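Local coordinates for protein choline kinase (Cryptosporidium parvum, PDB 3MES) that probably phosphorylates choline, and perhaps ethanolamine, at the expense of ATP, and holds ADP and magnesium in this crystal form, at residues G56-G64 with I140-I148; K254-L262 with I352-F363. All coordinates share one frame; numbering follows the deposited sequence.

Contact 1 of 2, residues G56-G64 with I140-I148; sequences GICRKNIPG and IADFPEGRI
Helix 56-61 lies over one face of a beta hairpin, its axis 10.4 Å from that of strand 146-148 and inclined to it by 52°; Cys58 has its CA nearest that of Ile148, while Asn61 and Ile62 come opposite Ala141 and Ile140. The hairpin closes through a type I turn from Phe143 to Gly146, and a classic beta bulge sets both Ile140 and Ala141 against Ile148. No hydrogen bond crosses, so the docking is apolar. Ile148 lies at the centre of the apolar cluster: its CG1 branch turns beside the backbone N (chi1 -58°) and runs extended, carrying CD1 to within 4.0 Å of Ile62 CG1 and 4.2 Å of Ile57 CG2. From Ile62 the CD1 tip returns to Ile148 CG2 at 4.1 Å. At the bulge, Asn61 CB meets Ala141 CB (3.9 Å), while its amide turns back to its own segment: ND2 gives Ile57 O a short 2.6 Å bond, nearly in the amide plane and on a carbonyl lone pair, which fixes the turn of the amide. Ile140 CG2 meets Pro63 CD at 3.9 Å, and at the other end Ile57 CG2 approaches the Phe143 ring obliquely. Strand 104-109, next to strand 146-150 in the antiparallel sheet, extends the same platform: Phe107 touches Ile57 and Cys58, and Ile105 touches Ile62 and Ile140, leaving helix 51-61 packed across three strands.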
ATOM      1  N   GLY B  56       4.799 -23.516  28.259  1.00 25.06           N
ATOM      2  CA  GLY B  56       5.241 -22.904  29.506  1.00 24.74           C
ATOM      3  C   GLY B  56       5.994 -21.613  29.238  1.00 24.45           C
ATOM      4  O   GLY B  56       5.776 -20.604  29.904  1.00 24.53           O
ATOM      5  N   ILE B  57       6.884 -21.651  28.253  1.00 24.23           N
ATOM      6  CA  ILE B  57       7.665 -20.480  27.874  1.00 23.88           C
ATOM      7  C   ILE B  57       6.776 -19.355  27.352  1.00 23.80           C
ATOM      8  O   ILE B  57       7.055 -18.178  27.581  1.00 23.71           O
ATOM      9  CB  ILE B  57       8.725 -20.838  26.812  1.00 23.88           C
ATOM     10  CG1 ILE B  57       9.837 -21.679  27.443  1.00 23.72           C
ATOM     11  CG2 ILE B  57       9.295 -19.575  26.172  1.00 23.65           C
ATOM     12  CD1 ILE B  57      10.857 -22.203  26.452  1.00 23.44           C
ATOM     13  N   CYS B  58       5.700 -19.722  26.661  1.00 23.69           N
ATOM     14  CA  CYS B  58       4.783 -18.744  26.084  1.00 23.57           C
ATOM     15  C   CYS B  58       3.911 -18.053  27.133  1.00 23.68           C
ATOM     16  O   CYS B  58       3.794 -16.827  27.138  1.00 23.52           O
ATOM     17  CB  CYS B  58       3.903 -19.389  25.007  1.00 23.50           C
ATOM     18  SG  CYS B  58       4.762 -19.774  23.454  1.00 23.10           S
ATOM     19  N   ARG B  59       3.300 -18.835  28.021  1.00 23.85           N
ATOM     20  CA  ARG B  59       2.403 -18.261  29.020  1.00 24.06           C
ATOM     21  C   ARG B  59       3.168 -17.347  29.968  1.00 24.20           C
ATOM     22  O   ARG B  59       2.598 -16.430  30.557  1.00 24.32           O
ATOM     23  CB  ARG B  59       1.679 -19.349  29.818  1.00 24.07           C
ATOM     24  CG  ARG B  59       1.638 -20.703  29.148  1.00 24.30           C
ATOM     25  CD  ARG B  59       0.263 -21.353  29.244  1.00 24.52           C
ATOM     26  NE  ARG B  59      -0.506 -20.936  30.416  1.00 25.05           N
ATOM     27  CZ  ARG B  59      -0.416 -21.496  31.619  1.00 24.69           C
ATOM     28  NH1 ARG B  59       0.430 -22.497  31.834  1.00 24.86           N
ATOM     29  NH2 ARG B  59      -1.169 -21.047  32.614  1.00 24.77           N
ATOM     30  N   LYS B  60       4.465 -17.600  30.103  1.00 24.36           N
ATOM     31  CA  LYS B  60       5.292 -16.869  31.054  1.00 24.51           C
ATOM     32  C   LYS B  60       5.782 -15.536  30.499  1.00 24.45           C
ATOM     33  O   LYS B  60       6.031 -14.593  31.252  1.00 24.44           O
ATOM     34  CB  LYS B  60       6.486 -17.729  31.478  1.00 24.56           C
ATOM     35  CG  LYS B  60       7.468 -17.020  32.392  1.00 25.01           C
ATOM     36  CD  LYS B  60       8.595 -17.949  32.815  1.00 25.95           C
ATOM     37  CE  LYS B  60       9.510 -17.281  33.831  1.00 26.50           C
ATOM     38  NZ  LYS B  60      10.516 -18.237  34.374  1.00 27.33           N
ATOM     39  N   ASN B  61       5.913 -15.458  29.180  1.00 24.41           N
ATOM     40  CA  ASN B  61       6.548 -14.307  28.550  1.00 24.35           C
ATOM     41  C   ASN B  61       5.625 -13.482  27.659  1.00 24.32           C
ATOM     42  O   ASN B  61       5.900 -12.314  27.385  1.00 24.45           O
ATOM     43  CB  ASN B  61       7.779 -14.761  27.762  1.00 24.36           C
ATOM     44  CG  ASN B  61       8.848 -15.366  28.652  1.00 24.68           C
ATOM     45  OD1 ASN B  61       9.586 -14.650  29.327  1.00 25.20           O
ATOM     46  ND2 ASN B  61       8.934 -16.692  28.658  1.00 24.82           N
ATOM     47  N   ILE B  62       4.530 -14.085  27.208  1.00 24.30           N
ATOM     48  CA  ILE B  62       3.583 -13.387  26.343  1.00 24.19           C
ATOM     49  C   ILE B  62       2.483 -12.713  27.155  1.00 24.27           C
ATOM     50  O   ILE B  62       1.648 -13.387  27.750  1.00 24.24           O
ATOM     51  CB  ILE B  62       2.923 -14.344  25.334  1.00 24.18           C
ATOM     52  CG1 ILE B  62       3.980 -15.158  24.588  1.00 23.86           C
ATOM     53  CG2 ILE B  62       2.042 -13.567  24.364  1.00 24.19           C
ATOM     54  CD1 ILE B  62       3.397 -16.158  23.615  1.00 23.30           C
ATOM     55  N   PRO B  63       2.473 -11.374  27.168  1.00 24.42           N
ATOM     56  CA  PRO B  63       1.478 -10.620  27.923  1.00 24.55           C
ATOM     57  C   PRO B  63       0.064 -11.140  27.682  1.00 24.70           C
ATOM     58  O   PRO B  63      -0.357 -11.276  26.534  1.00 24.79           O
ATOM     59  CB  PRO B  63       1.620  -9.202  27.363  1.00 24.53           C
ATOM     60  CG  PRO B  63       3.036  -9.120  26.921  1.00 24.43           C
ATOM     61  CD  PRO B  63       3.397 -10.494  26.429  1.00 24.46           C
ATOM     62  N   GLY B  64      -0.654 -11.434  28.762  1.00 24.88           N
ATOM     63  CA  GLY B  64      -2.039 -11.883  28.672  1.00 25.06           C
ATOM     64  C   GLY B  64      -2.203 -13.392  28.691  1.00 25.29           C
ATOM     65  O   GLY B  64      -3.291 -13.904  28.968  1.00 25.27           O
ATOM     66  N   ILE B 140       8.559 -10.482  20.945  1.00 20.79           N
ATOM     67  CA  ILE B 140       7.849 -10.487  22.216  1.00 21.00           C
ATOM     68  C   ILE B 140       8.745 -10.997  23.342  1.00 21.30           C
ATOM     69  O   ILE B 140       8.693 -10.496  24.466  1.00 21.39           O
ATOM     70  CB  ILE B 140       6.567 -11.335  22.133  1.00 20.95           C
ATOM     71  CG1 ILE B 140       5.636 -10.769  21.058  1.00 20.57           C
ATOM     72  CG2 ILE B 140       5.868 -11.390  23.485  1.00 20.93           C
ATOM     73  CD1 ILE B 140       4.489 -11.678  20.696  1.00 20.31           C
ATOM     74  N   ALA B 141       9.569 -11.990  23.030  1.00 21.65           N
ATOM     75  CA  ALA B 141      10.544 -12.516  23.979  1.00 21.96           C
ATOM     76  C   ALA B 141      11.807 -12.936  23.239  1.00 22.25           C
ATOM     77  O   ALA B 141      11.737 -13.548  22.172  1.00 22.32           O
ATOM     78  CB  ALA B 141       9.962 -13.683  24.756  1.00 21.95           C
ATOM     79  N   ASP B 142      12.961 -12.606  23.812  1.00 22.61           N
ATOM     80  CA  ASP B 142      14.239 -12.821  23.144  1.00 23.00           C
ATOM     81  C   ASP B 142      15.251 -13.523  24.049  1.00 23.22           C
ATOM     82  O   ASP B 142      15.729 -12.943  25.023  1.00 23.15           O
ATOM     83  CB  ASP B 142      14.804 -11.478  22.665  1.00 23.03           C
ATOM     84  CG  ASP B 142      16.131 -11.623  21.947  1.00 23.31           C
ATOM     85  OD1 ASP B 142      16.750 -12.702  22.050  1.00 23.97           O
ATOM     86  OD2 ASP B 142      16.559 -10.657  21.282  1.00 23.71           O
ATOM     87  N   PHE B 143      15.571 -14.772  23.721  1.00 23.56           N
ATOM     88  CA  PHE B 143      16.589 -15.525  24.454  1.00 23.93           C
ATOM     89  C   PHE B 143      17.606 -16.167  23.512  1.00 24.19           C
ATOM     90  O   PHE B 143      17.395 -16.218  22.301  1.00 24.41           O
ATOM     91  CB  PHE B 143      15.954 -16.577  25.370  1.00 23.87           C
ATOM     92  CG  PHE B 143      14.841 -17.355  24.725  1.00 24.00           C
ATOM     93  CD1 PHE B 143      15.091 -18.570  24.108  1.00 24.01           C
ATOM     94  CD2 PHE B 143      13.542 -16.873  24.743  1.00 24.01           C
ATOM     95  CE1 PHE B 143      14.070 -19.290  23.516  1.00 24.01           C
ATOM     96  CE2 PHE B 143      12.513 -17.587  24.152  1.00 24.38           C
ATOM     97  CZ  PHE B 143      12.778 -18.798  23.537  1.00 24.31           C
ATOM     98  N   PRO B 144      18.717 -16.661  24.074  1.00 24.37           N
ATOM     99  CA  PRO B 144      19.841 -17.211  23.316  1.00 24.46           C
ATOM    100  C   PRO B 144      19.455 -18.325  22.344  1.00 24.55           C
ATOM    101  O   PRO B 144      19.901 -18.317  21.197  1.00 24.63           O
ATOM    102  CB  PRO B 144      20.762 -17.760  24.409  1.00 24.49           C
ATOM    103  CG  PRO B 144      20.443 -16.934  25.612  1.00 24.57           C
ATOM    104  CD  PRO B 144      18.969 -16.675  25.525  1.00 24.42           C
ATOM    105  N   GLU B 145      18.641 -19.276  22.793  1.00 24.58           N
ATOM    106  CA  GLU B 145      18.303 -20.428  21.960  1.00 24.66           C
ATOM    107  C   GLU B 145      17.100 -20.213  21.044  1.00 24.50           C
ATOM    108  O   GLU B 145      16.701 -21.126  20.323  1.00 24.65           O
ATOM    109  CB  GLU B 145      18.101 -21.683  22.815  1.00 24.77           C
ATOM    110  CG  GLU B 145      17.406 -21.433  24.137  1.00 25.28           C
ATOM    111  CD  GLU B 145      18.346 -20.867  25.181  1.00 25.82           C
ATOM    112  OE1 GLU B 145      18.035 -19.795  25.739  1.00 26.15           O
ATOM    113  OE2 GLU B 145      19.400 -21.492  25.433  1.00 25.84           O
ATOM    114  N   GLY B 146      16.522 -19.017  21.063  1.00 24.32           N
ATOM    115  CA  GLY B 146      15.366 -18.732  20.217  1.00 24.01           C
ATOM    116  C   GLY B 146      14.711 -17.393  20.497  1.00 23.82           C
ATOM    117  O   GLY B 146      15.329 -16.495  21.069  1.00 23.88           O
ATOM    118  N   ARG B 147      13.454 -17.258  20.084  1.00 23.53           N
ATOM    119  CA  ARG B 147      12.699 -16.032  20.327  1.00 23.19           C
ATOM    120  C   ARG B 147      11.217 -16.202  20.017  1.00 23.08           C
ATOM    121  O   ARG B 147      10.825 -17.098  19.271  1.00 23.06           O
ATOM    122  CB  ARG B 147      13.281 -14.865  19.521  1.00 23.10           C
ATOM    123  CG  ARG B 147      13.207 -15.026  18.007  1.00 22.59           C
ATOM    124  CD  ARG B 147      13.725 -13.772  17.316  1.00 21.56           C
ATOM    125  NE  ARG B 147      13.500 -13.776  15.872  1.00 20.55           N
ATOM    126  CZ  ARG B 147      14.468 -13.830  14.963  1.00 19.76           C
ATOM    127  NH1 ARG B 147      15.737 -13.888  15.342  1.00 19.41           N
ATOM    128  NH2 ARG B 147      14.168 -13.821  13.672  1.00 19.42           N
ATOM    129  N   ILE B 148      10.398 -15.343  20.612  1.00 23.02           N
ATOM    130  CA  ILE B 148       8.966 -15.318  20.338  1.00 22.91           C
ATOM    131  C   ILE B 148       8.643 -14.093  19.493  1.00 22.93           C
ATOM    132  O   ILE B 148       8.876 -12.960  19.913  1.00 22.89           O
ATOM    133  CB  ILE B 148       8.143 -15.262  21.639  1.00 22.87           C
ATOM    134  CG1 ILE B 148       8.463 -16.463  22.530  1.00 22.96           C
ATOM    135  CG2 ILE B 148       6.654 -15.212  21.330  1.00 22.74           C
ATOM    136  CD1 ILE B 148       7.727 -16.449  23.858  1.00 22.69           C
TER

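Contact 2 of 2, residues K254-L262 with I352-F363; sequences KLYSPAFSL and IVHIMTKAVEVF
A short 3-10 turn at Pro258-Ala259, in the loop between helix 247-254 and strand 262-265, presses against one side of helix 351-362, and Ala259 comes closest in backbone terms to Met356. Packing is tight around this alanine. Its CB sits 3.8 Å from Ala359 CB and 4.0 Å from Met356 CG, small side chains letting loop and helix come near. Met356 sends CG off opposite its own backbone N (chi1 178°) and stays extended to the methyl, passing alongside the turn: SD lies 4.1 Å from Pro258 CB, and CE reaches Pro258 O. Beyond it, Ile352 crosses the proline ring at about a right angle, CD1 against CG. Ile298 of helix 294-303 also touches the Met356 side chain. At the C-terminal end of 352-363 the rings of Phe260 and Phe363 meet obliquely, planes at 54° and centroids 5.4 Å apart. Ile355 marks the margin of the packed part, its CG2 touching Tyr256 O and Ser257 CB. The loose side is at Tyr256 alone: the helix barely covers it, and the ring of this exposed residue leads away from the helix to an edge-to-face meeting with Phe422. No hydrogen bond joins the two segments; polar Ser257 nevertheless lies buried at the interface, its OG only 3.5 Å from Met356 CA.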
ATOM      1  N   LYS B 254      26.551   6.999  -7.732  1.00 26.90           N
ATOM      2  CA  LYS B 254      25.290   7.463  -7.158  1.00 26.72           C
ATOM      3  C   LYS B 254      24.879   8.806  -7.753  1.00 26.44           C
ATOM      4  O   LYS B 254      23.692   9.090  -7.914  1.00 26.44           O
ATOM      5  CB  LYS B 254      25.390   7.577  -5.633  1.00 26.78           C
ATOM      6  CG  LYS B 254      24.185   8.249  -4.991  1.00 27.10           C
ATOM      7  CD  LYS B 254      24.405   8.486  -3.506  1.00 28.06           C
ATOM      8  CE  LYS B 254      24.688   7.181  -2.779  1.00 28.50           C
ATOM      9  NZ  LYS B 254      25.046   7.404  -1.350  1.00 29.30           N
ATOM     10  N   LEU B 255      25.865   9.636  -8.072  1.00 26.11           N
ATOM     11  CA  LEU B 255      25.597  10.939  -8.671  1.00 25.79           C
ATOM     12  C   LEU B 255      24.866  10.813 -10.002  1.00 25.39           C
ATOM     13  O   LEU B 255      24.209  11.752 -10.446  1.00 25.42           O
ATOM     14  CB  LEU B 255      26.895  11.729  -8.858  1.00 25.80           C
ATOM     15  CG  LEU B 255      27.231  12.762  -7.778  1.00 26.12           C
ATOM     16  CD1 LEU B 255      26.912  12.233  -6.384  1.00 26.47           C
ATOM     17  CD2 LEU B 255      28.687  13.187  -7.879  1.00 26.38           C
ATOM     18  N   TYR B 256      24.976   9.648 -10.630  1.00 24.95           N
ATOM     19  CA  TYR B 256      24.391   9.438 -11.952  1.00 24.58           C
ATOM     20  C   TYR B 256      23.025   8.763 -11.907  1.00 24.19           C
ATOM     21  O   TYR B 256      22.220   8.925 -12.823  1.00 24.15           O
ATOM     22  CB  TYR B 256      25.343   8.630 -12.833  1.00 24.66           C
ATOM     23  CG  TYR B 256      26.560   9.408 -13.273  1.00 24.81           C
ATOM     24  CD1 TYR B 256      26.538  10.165 -14.437  1.00 24.79           C
ATOM     25  CD2 TYR B 256      27.729   9.389 -12.523  1.00 25.04           C
ATOM     26  CE1 TYR B 256      27.647  10.879 -14.843  1.00 24.94           C
ATOM     27  CE2 TYR B 256      28.844  10.100 -12.922  1.00 25.15           C
ATOM     28  CZ  TYR B 256      28.794  10.844 -14.083  1.00 25.12           C
ATOM     29  OH  TYR B 256      29.899  11.556 -14.488  1.00 25.38           O
ATOM     30  N   SER B 257      22.769   8.006 -10.844  1.00 23.70           N
ATOM     31  CA  SER B 257      21.507   7.285 -10.704  1.00 23.17           C
ATOM     32  C   SER B 257      21.367   6.677  -9.315  1.00 22.81           C
ATOM     33  O   SER B 257      22.300   6.052  -8.809  1.00 22.83           O
ATOM     34  CB  SER B 257      21.401   6.185 -11.762  1.00 23.16           C
ATOM     35  OG  SER B 257      20.255   5.377 -11.545  1.00 23.14           O
ATOM     36  N   PRO B 258      20.197   6.867  -8.686  1.00 22.41           N
ATOM     37  CA  PRO B 258      19.944   6.286  -7.369  1.00 22.09           C
ATOM     38  C   PRO B 258      19.994   4.760  -7.408  1.00 21.80           C
ATOM     39  O   PRO B 258      19.814   4.108  -6.382  1.00 21.79           O
ATOM     40  CB  PRO B 258      18.533   6.778  -7.033  1.00 22.12           C
ATOM     41  CG  PRO B 258      18.359   8.019  -7.856  1.00 22.24           C
ATOM     42  CD  PRO B 258      19.099   7.742  -9.129  1.00 22.35           C
ATOM     43  N   ALA B 259      20.236   4.195  -8.587  1.00 21.36           N
ATOM     44  CA  ALA B 259      20.432   2.756  -8.706  1.00 20.93           C
ATOM     45  C   ALA B 259      21.689   2.343  -7.947  1.00 20.63           C
ATOM     46  O   ALA B 259      21.773   1.239  -7.405  1.00 20.52           O
ATOM     47  CB  ALA B 259      20.537   2.352 -10.165  1.00 20.84           C
ATOM     48  N   PHE B 260      22.667   3.241  -7.909  1.00 20.23           N
ATOM     49  CA  PHE B 260      23.931   2.963  -7.238  1.00 19.90           C
ATOM     50  C   PHE B 260      23.953   3.613  -5.858  1.00 19.64           C
ATOM     51  O   PHE B 260      25.005   3.793  -5.246  1.00 19.66           O
ATOM     52  CB  PHE B 260      25.106   3.425  -8.101  1.00 19.82           C
ATOM     53  CG  PHE B 260      25.172   2.741  -9.441  1.00 19.71           C
ATOM     54  CD1 PHE B 260      25.769   1.498  -9.571  1.00 19.82           C
ATOM     55  CD2 PHE B 260      24.628   3.333 -10.565  1.00 19.72           C
ATOM     56  CE1 PHE B 260      25.830   0.865 -10.799  1.00 19.65           C
ATOM     57  CE2 PHE B 260      24.685   2.707 -11.795  1.00 19.64           C
ATOM     58  CZ  PHE B 260      25.287   1.471 -11.912  1.00 19.63           C
ATOM     59  N   SER B 261      22.769   3.959  -5.377  1.00 19.28           N
ATOM     60  CA  SER B 261      22.614   4.496  -4.041  1.00 19.03           C
ATOM     61  C   SER B 261      22.872   3.390  -3.021  1.00 18.67           C
ATOM     62  O   SER B 261      22.566   2.221  -3.270  1.00 18.63           O
ATOM     63  CB  SER B 261      21.203   5.055  -3.873  1.00 19.03           C
ATOM     64  OG  SER B 261      21.065   5.728  -2.638  1.00 19.80           O
ATOM     65  N   LEU B 262      23.447   3.756  -1.883  1.00 18.16           N
ATOM     66  CA  LEU B 262      23.715   2.787  -0.828  1.00 17.75           C
ATOM     67  C   LEU B 262      22.573   2.759   0.175  1.00 17.39           C
ATOM     68  O   LEU B 262      22.322   3.742   0.870  1.00 17.35           O
ATOM     69  CB  LEU B 262      25.040   3.095  -0.134  1.00 17.77           C
ATOM     70  CG  LEU B 262      26.263   2.865  -1.018  1.00 17.76           C
ATOM     71  CD1 LEU B 262      27.550   3.070  -0.233  1.00 17.72           C
ATOM     72  CD2 LEU B 262      26.210   1.467  -1.616  1.00 17.78           C
ATOM     73  N   ILE B 352      15.017  10.731 -14.555  1.00 23.20           N
ATOM     74  CA  ILE B 352      15.604   9.986 -13.446  1.00 22.96           C
ATOM     75  C   ILE B 352      15.090   8.546 -13.408  1.00 22.89           C
ATOM     76  O   ILE B 352      15.781   7.641 -12.943  1.00 22.84           O
ATOM     77  CB  ILE B 352      15.338  10.676 -12.090  1.00 22.96           C
ATOM     78  CG1 ILE B 352      16.114   9.978 -10.973  1.00 22.72           C
ATOM     79  CG2 ILE B 352      13.848  10.696 -11.777  1.00 22.87           C
ATOM     80  CD1 ILE B 352      15.970  10.653  -9.627  1.00 22.87           C
ATOM     81  N   VAL B 353      13.875   8.339 -13.904  1.00 22.78           N
ATOM     82  CA  VAL B 353      13.304   6.997 -13.968  1.00 22.69           C
ATOM     83  C   VAL B 353      13.856   6.229 -15.167  1.00 22.59           C
ATOM     84  O   VAL B 353      14.312   5.094 -15.034  1.00 22.63           O
ATOM     85  CB  VAL B 353      11.768   7.038 -14.036  1.00 22.64           C
ATOM     86  CG1 VAL B 353      11.216   5.657 -14.344  1.00 22.67           C
ATOM     87  CG2 VAL B 353      11.197   7.567 -12.729  1.00 22.61           C
ATOM     88  N   HIS B 354      13.816   6.860 -16.336  1.00 22.44           N
ATOM     89  CA  HIS B 354      14.356   6.268 -17.552  1.00 22.26           C
ATOM     90  C   HIS B 354      15.775   5.755 -17.333  1.00 21.81           C
ATOM     91  O   HIS B 354      16.106   4.641 -17.727  1.00 21.84           O
ATOM     92  CB  HIS B 354      14.334   7.292 -18.688  1.00 22.49           C
ATOM     93  CG  HIS B 354      14.873   6.773 -19.986  1.00 23.32           C
ATOM     94  ND1 HIS B 354      16.205   6.875 -20.333  1.00 24.13           N
ATOM     95  CD2 HIS B 354      14.257   6.164 -21.028  1.00 24.10           C
ATOM     96  CE1 HIS B 354      16.388   6.345 -21.529  1.00 24.28           C
ATOM     97  NE2 HIS B 354      15.221   5.905 -21.974  1.00 24.65           N
ATOM     98  N   ILE B 355      16.611   6.570 -16.702  1.00 21.39           N
ATOM     99  CA  ILE B 355      17.995   6.191 -16.438  1.00 20.92           C
ATOM    100  C   ILE B 355      18.100   5.044 -15.434  1.00 20.72           C
ATOM    101  O   ILE B 355      18.806   4.062 -15.672  1.00 20.71           O
ATOM    102  CB  ILE B 355      18.818   7.382 -15.921  1.00 20.83           C
ATOM    103  CG1 ILE B 355      19.064   8.388 -17.044  1.00 20.82           C
ATOM    104  CG2 ILE B 355      20.143   6.905 -15.350  1.00 20.74           C
ATOM    105  CD1 ILE B 355      19.928   9.558 -16.631  1.00 20.79           C
ATOM    106  N   MET B 356      17.398   5.174 -14.313  1.00 20.27           N
ATOM    107  CA  MET B 356      17.486   4.182 -13.248  1.00 20.01           C
ATOM    108  C   MET B 356      16.938   2.831 -13.688  1.00 19.91           C
ATOM    109  O   MET B 356      17.458   1.785 -13.304  1.00 19.86           O
ATOM    110  CB  MET B 356      16.762   4.662 -11.987  1.00 19.86           C
ATOM    111  CG  MET B 356      16.783   3.648 -10.856  1.00 19.38           C
ATOM    112  SD  MET B 356      16.169   4.303  -9.295  1.00 18.73           S
ATOM    113  CE  MET B 356      16.370   2.876  -8.230  1.00 19.11           C
ATOM    114  N   THR B 357      15.886   2.857 -14.496  1.00 19.78           N
ATOM    115  CA  THR B 357      15.279   1.622 -14.970  1.00 19.77           C
ATOM    116  C   THR B 357      16.279   0.773 -15.752  1.00 19.71           C
ATOM    117  O   THR B 357      16.368  -0.437 -15.552  1.00 19.71           O
ATOM    118  CB  THR B 357      14.048   1.896 -15.844  1.00 19.76           C
ATOM    119  OG1 THR B 357      13.098   2.665 -15.098  1.00 19.81           O
ATOM    120  CG2 THR B 357      13.405   0.588 -16.274  1.00 19.62           C
ATOM    121  N   LYS B 358      17.033   1.410 -16.642  1.00 19.62           N
ATOM    122  CA  LYS B 358      18.001   0.687 -17.458  1.00 19.56           C
ATOM    123  C   LYS B 358      19.238   0.312 -16.645  1.00 19.29           C
ATOM    124  O   LYS B 358      19.870  -0.714 -16.893  1.00 19.26           O
ATOM    125  CB  LYS B 358      18.375   1.496 -18.706  1.00 19.65           C
ATOM    126  CG  LYS B 358      19.091   2.801 -18.415  1.00 20.20           C
ATOM    127  CD  LYS B 358      18.825   3.845 -19.500  1.00 20.96           C
ATOM    128  CE  LYS B 358      19.430   3.442 -20.835  1.00 21.27           C
ATOM    129  NZ  LYS B 358      19.389   4.569 -21.813  1.00 21.91           N
ATOM    130  N   ALA B 359      19.573   1.146 -15.667  1.00 19.10           N
ATOM    131  CA  ALA B 359      20.688   0.860 -14.772  1.00 18.93           C
ATOM    132  C   ALA B 359      20.383  -0.355 -13.899  1.00 18.78           C
ATOM    133  O   ALA B 359      21.249  -1.202 -13.676  1.00 18.74           O
ATOM    134  CB  ALA B 359      21.004   2.073 -13.905  1.00 18.93           C
ATOM    135  N   VAL B 360      19.148  -0.435 -13.413  1.00 18.47           N
ATOM    136  CA  VAL B 360      18.727  -1.544 -12.563  1.00 18.29           C
ATOM    137  C   VAL B 360      18.831  -2.878 -13.293  1.00 18.23           C
ATOM    138  O   VAL B 360      19.019  -3.922 -12.670  1.00 18.20           O
ATOM    139  CB  VAL B 360      17.277  -1.360 -12.068  1.00 18.21           C
ATOM    140  CG1 VAL B 360      16.759  -2.650 -11.462  1.00 18.09           C
ATOM    141  CG2 VAL B 360      17.195  -0.224 -11.069  1.00 17.82           C
ATOM    142  N   GLU B 361      18.701  -2.837 -14.615  1.00 18.15           N
ATOM    143  CA  GLU B 361      18.793  -4.046 -15.430  1.00 18.01           C
ATOM    144  C   GLU B 361      20.138  -4.741 -15.248  1.00 17.86           C
ATOM    145  O   GLU B 361      20.221  -5.967 -15.255  1.00 17.84           O
ATOM    146  CB  GLU B 361      18.564  -3.721 -16.907  1.00 17.98           C
ATOM    147  CG  GLU B 361      17.105  -3.509 -17.270  1.00 18.15           C
ATOM    148  CD  GLU B 361      16.267  -4.751 -17.030  1.00 18.61           C
ATOM    149  OE1 GLU B 361      15.550  -4.796 -16.010  1.00 18.12           O
ATOM    150  OE2 GLU B 361      16.335  -5.688 -17.855  1.00 18.88           O
ATOM    151  N   VAL B 362      21.190  -3.948 -15.085  1.00 17.74           N
ATOM    152  CA  VAL B 362      22.533  -4.487 -14.912  1.00 17.63           C
ATOM    153  C   VAL B 362      22.613  -5.394 -13.688  1.00 17.37           C
ATOM    154  O   VAL B 362      23.215  -6.463 -13.735  1.00 17.30           O
ATOM    155  CB  VAL B 362      23.574  -3.358 -14.773  1.00 17.69           C
ATOM    156  CG1 VAL B 362      24.855  -3.888 -14.142  1.00 17.91           C
ATOM    157  CG2 VAL B 362      23.849  -2.719 -16.128  1.00 17.83           C
ATOM    158  N   PHE B 363      21.997  -4.960 -12.593  1.00 17.16           N
ATOM    159  CA  PHE B 363      22.046  -5.704 -11.340  1.00 16.95           C
ATOM    160  C   PHE B 363      21.310  -7.041 -11.398  1.00 16.98           C
ATOM    161  O   PHE B 363      21.360  -7.816 -10.443  1.00 17.13           O
ATOM    162  CB  PHE B 363      21.492  -4.854 -10.193  1.00 16.89           C
ATOM    163  CG  PHE B 363      22.415  -3.753  -9.756  1.00 16.55           C
ATOM    164  CD1 PHE B 363      23.422  -4.001  -8.836  1.00 16.08           C
ATOM    165  CD2 PHE B 363      22.277  -2.471 -10.262  1.00 16.18           C
ATOM    166  CE1 PHE B 363      24.276  -2.990  -8.431  1.00 15.92           C
ATOM    167  CE2 PHE B 363      23.126  -1.456  -9.860  1.00 15.93           C
ATOM    168  CZ  PHE B 363      24.126  -1.715  -8.943  1.00 15.65           C
TER

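How the contacts relate
The two contacts lie in different lobes of the two-lobed, kinase-like fold. Contact 1 closes along the chain before contact 2 opens, and the two lie on opposite sides of the chain's centre, with centres 43 Å apart and nearest atoms about 23 Å apart. They share no helix or strand. Contact 1 packs helix 51-61 and the residues after it on the five-stranded antiparallel sheet of the N-terminal lobe, whose strand 146-150 carries the ADP-binding residues Glu149 and Glu150; contact 2 belongs to the largely helical C-terminal lobe, away from the annotated sites. Each lies within its own lobe, and neither bridges the two.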